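PDB 6NHS: beta-lactamase, which probably hydrolyses the beta-lactam ring of penicillin-type antibiotics, as a class D serine beta-lactamase would. Local coordinates for residues 189-194 against 199-204. Sequence-based numbering, arbitrary orientation.
With EDO (1,2-ethanediol), chain E.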
loop_
_atom_site.group_PDB
_atom_site.type_symbol
_atom_site.label_atom_id
_atom_site.label_comp_id
_atom_site.label_asym_id
_atom_site.label_seq_id
_atom_site.Cartn_x
_atom_site.Cartn_y
_atom_site.Cartn_z
ATOM N N ILE A 189 -11.205 -3.457 -4.317
ATOM C CA ILE A 189 -11.213 -2.671 -3.087
ATOM C C ILE A 189 -10.105 -1.623 -3.078
ATOM O O ILE A 189 -10.165 -0.683 -2.278
ATOM C CB ILE A 189 -11.109 -3.551 -1.819
ATOM C CG1 ILE A 189 -9.680 -4.055 -1.611
ATOM C CG2 ILE A 189 -12.123 -4.711 -1.854
ATOM C CD1 ILE A 189 -9.531 -4.928 -0.350
HETATM N N MSE A 190 -9.102 -1.752 -3.945
HETATM C CA MSE A 190 -8.046 -0.748 -4.075
HETATM C C MSE A 190 -8.497 0.514 -4.812
HETATM O O MSE A 190 -7.777 1.505 -4.823
HETATM C CB MSE A 190 -6.831 -1.328 -4.811
HETATM C CG MSE A 190 -6.018 -2.339 -4.014
HETATM SE SE MSE A 190 -4.600 -3.097 -5.108
HETATM C CE MSE A 190 -3.543 -1.473 -5.371
ATOM N N ILE A 191 -9.671 0.483 -5.446
ATOM C CA ILE A 191 -10.102 1.637 -6.234
ATOM C C ILE A 191 -10.228 2.842 -5.315
ATOM O O ILE A 191 -11.007 2.830 -4.354
ATOM C CB ILE A 191 -11.420 1.351 -6.963
ATOM C CG1 ILE A 191 -11.238 0.279 -8.043
ATOM C CG2 ILE A 191 -11.985 2.655 -7.574
ATOM C CD1 ILE A 191 -12.558 -0.133 -8.712
ATOM N N TYR A 192 -9.453 3.886 -5.602
ATOM C CA TYR A 192 -9.454 5.123 -4.830
ATOM C C TYR A 192 -10.208 6.250 -5.522
ATOM O O TYR A 192 -10.956 6.992 -4.872
ATOM C CB TYR A 192 -8.010 5.572 -4.550
ATOM C CG TYR A 192 -7.925 6.905 -3.845
ATOM C CD1 TYR A 192 -8.224 7.014 -2.493
ATOM C CD2 TYR A 192 -7.565 8.058 -4.531
ATOM C CE1 TYR A 192 -8.163 8.232 -1.844
ATOM C CE2 TYR A 192 -7.497 9.280 -3.890
ATOM C CZ TYR A 192 -7.797 9.360 -2.546
ATOM O OH TYR A 192 -7.736 10.573 -1.899
ATOM N N GLU A 193 -10.039 6.386 -6.833
ATOM C CA GLU A 193 -10.655 7.475 -7.574
ATOM C C GLU A 193 -10.851 7.016 -9.010
ATOM O O GLU A 193 -9.987 6.340 -9.570
ATOM C CB GLU A 193 -9.782 8.730 -7.512
ATOM C CG GLU A 193 -10.322 9.929 -8.240
ATOM C CD GLU A 193 -9.504 11.156 -7.932
ATOM O OE1 GLU A 193 -9.556 11.624 -6.776
ATOM O OE2 GLU A 193 -8.790 11.630 -8.833
ATOM N N ARG A 194 -11.984 7.383 -9.600
ATOM C CA ARG A 194 -12.326 6.865 -10.917
ATOM C C ARG A 194 -13.184 7.872 -11.668
ATOM O O ARG A 194 -14.165 8.383 -11.121
ATOM C CB ARG A 194 -13.058 5.527 -10.792
ATOM C CG ARG A 194 -13.589 4.986 -12.094
ATOM C CD ARG A 194 -13.999 3.539 -11.940
ATOM N NE ARG A 194 -14.474 2.974 -13.198
ATOM C CZ ARG A 194 -14.466 1.676 -13.484
ATOM N NH1 ARG A 194 -14.920 1.253 -14.657
ATOM N NH2 ARG A 194 -13.995 0.800 -12.604
ATOM N N VAL A 199 -8.704 5.121 -13.917
ATOM C CA VAL A 199 -8.980 4.439 -12.657
ATOM C C VAL A 199 -7.712 4.505 -11.814
ATOM O O VAL A 199 -6.667 3.967 -12.208
ATOM C CB VAL A 199 -9.420 2.981 -12.868
ATOM C CG1 VAL A 199 -9.695 2.308 -11.516
ATOM C CG2 VAL A 199 -10.642 2.911 -13.768
ATOM N N LEU A 200 -7.794 5.177 -10.671
ATOM C CA LEU A 200 -6.666 5.299 -9.756
ATOM C C LEU A 200 -6.881 4.351 -8.583
ATOM O O LEU A 200 -7.870 4.477 -7.854
ATOM C CB LEU A 200 -6.513 6.740 -9.270
ATOM C CG LEU A 200 -5.417 7.049 -8.249
ATOM C CD1 LEU A 200 -4.054 6.706 -8.823
ATOM C CD2 LEU A 200 -5.471 8.521 -7.824
ATOM N N ARG A 201 -5.966 3.400 -8.417
ATOM C CA ARG A 201 -5.984 2.450 -7.313
ATOM C C ARG A 201 -4.776 2.697 -6.425
ATOM O O ARG A 201 -3.690 3.023 -6.918
ATOM C CB ARG A 201 -5.963 1.005 -7.821
ATOM C CG ARG A 201 -7.186 0.602 -8.640
ATOM C CD ARG A 201 -7.095 -0.859 -9.064
ATOM N NE ARG A 201 -8.332 -1.364 -9.664
ATOM C CZ ARG A 201 -8.664 -1.187 -10.936
ATOM N NH1 ARG A 201 -7.858 -0.503 -11.736
ATOM N NH2 ARG A 201 -9.793 -1.690 -11.413
ATOM N N GLY A 202 -4.951 2.538 -5.116
ATOM C CA GLY A 202 -3.812 2.675 -4.233
ATOM C C GLY A 202 -4.199 2.596 -2.770
ATOM O O GLY A 202 -5.359 2.358 -2.416
ATOM N N LYS A 203 -3.191 2.817 -1.927
ATOM C CA LYS A 203 -3.337 2.724 -0.481
ATOM C C LYS A 203 -2.319 3.640 0.173
ATOM O O LYS A 203 -1.135 3.607 -0.181
ATOM C CB LYS A 203 -3.129 1.282 0.011
ATOM C CG LYS A 203 -3.313 1.112 1.505
ATOM C CD LYS A 203 -4.774 1.320 1.894
ATOM C CE LYS A 203 -4.935 1.487 3.393
ATOM N NZ LYS A 203 -4.597 2.860 3.848
ATOM N N THR A 204 -2.776 4.439 1.129
ATOM C CA THR A 204 -1.876 5.265 1.913
ATOM C C THR A 204 -1.273 4.465 3.066
ATOM O O THR A 204 -1.759 3.392 3.445
ATOM C CB THR A 204 -2.609 6.480 2.481
ATOM O OG1 THR A 204 -3.691 6.033 3.294
ATOM C CG2 THR A 204 -3.155 7.365 1.365
HETATM C C1 EDO E . -2.797 5.735 7.158
HETATM O O1 EDO E . -3.035 5.545 5.762
HETATM C C2 EDO E . -3.019 7.205 7.491
HETATM O O2 EDO E . -4.053 7.731 6.653
#
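A classic beta bulge marks the hairpin in which edge strand 191-194 runs antiparallel to strand 198-207: two residues of the edge strand, Y192 and E193, are set against the single L200 of its neighbour. L200 O takes two bonds in its carbonyl plane, from Y192 N at 2.8 Å and E193 N at 3.1 Å, and L200 N returns a nearly straight bond to E193 O (2.7 Å). Where the chain passes from helix 180-189 into the edge strand, M190 O receives G202 N at 3.0 Å and also the CA-H of R201. With CG anti to the backbone N (chi1 176°), the Y192 ring lies alongside L200, whose CD2 meets the ring edge at CD2, 3.9 Å away; R250 of helix 239-255 touches the same tyrosine and forms a salt bridge with E193. I191, R201, V199 and R194 lie on the face opposite E193 and L200. There I191 CG1 approaches R201 NE obliquely at 3.7 Å, and the V199 methyls each lie over a guanidinium face near its rim, CG1 on R201 and CG2 on R194, with V199 CG2 3.9 Å from R194 CD. R201 NH1 forms a salt bridge to E222, and its NE hydrogen-bonds to Q187 O. Further along the inner strand, K203 and T204 belong to what is probably the KTG-type motif of the serine beta-lactamase fold; K203 NZ bonds to T204 O and S111 OG, while T204 OG1 donates to a 1,2-ethanediol, probably a crystallisation additive.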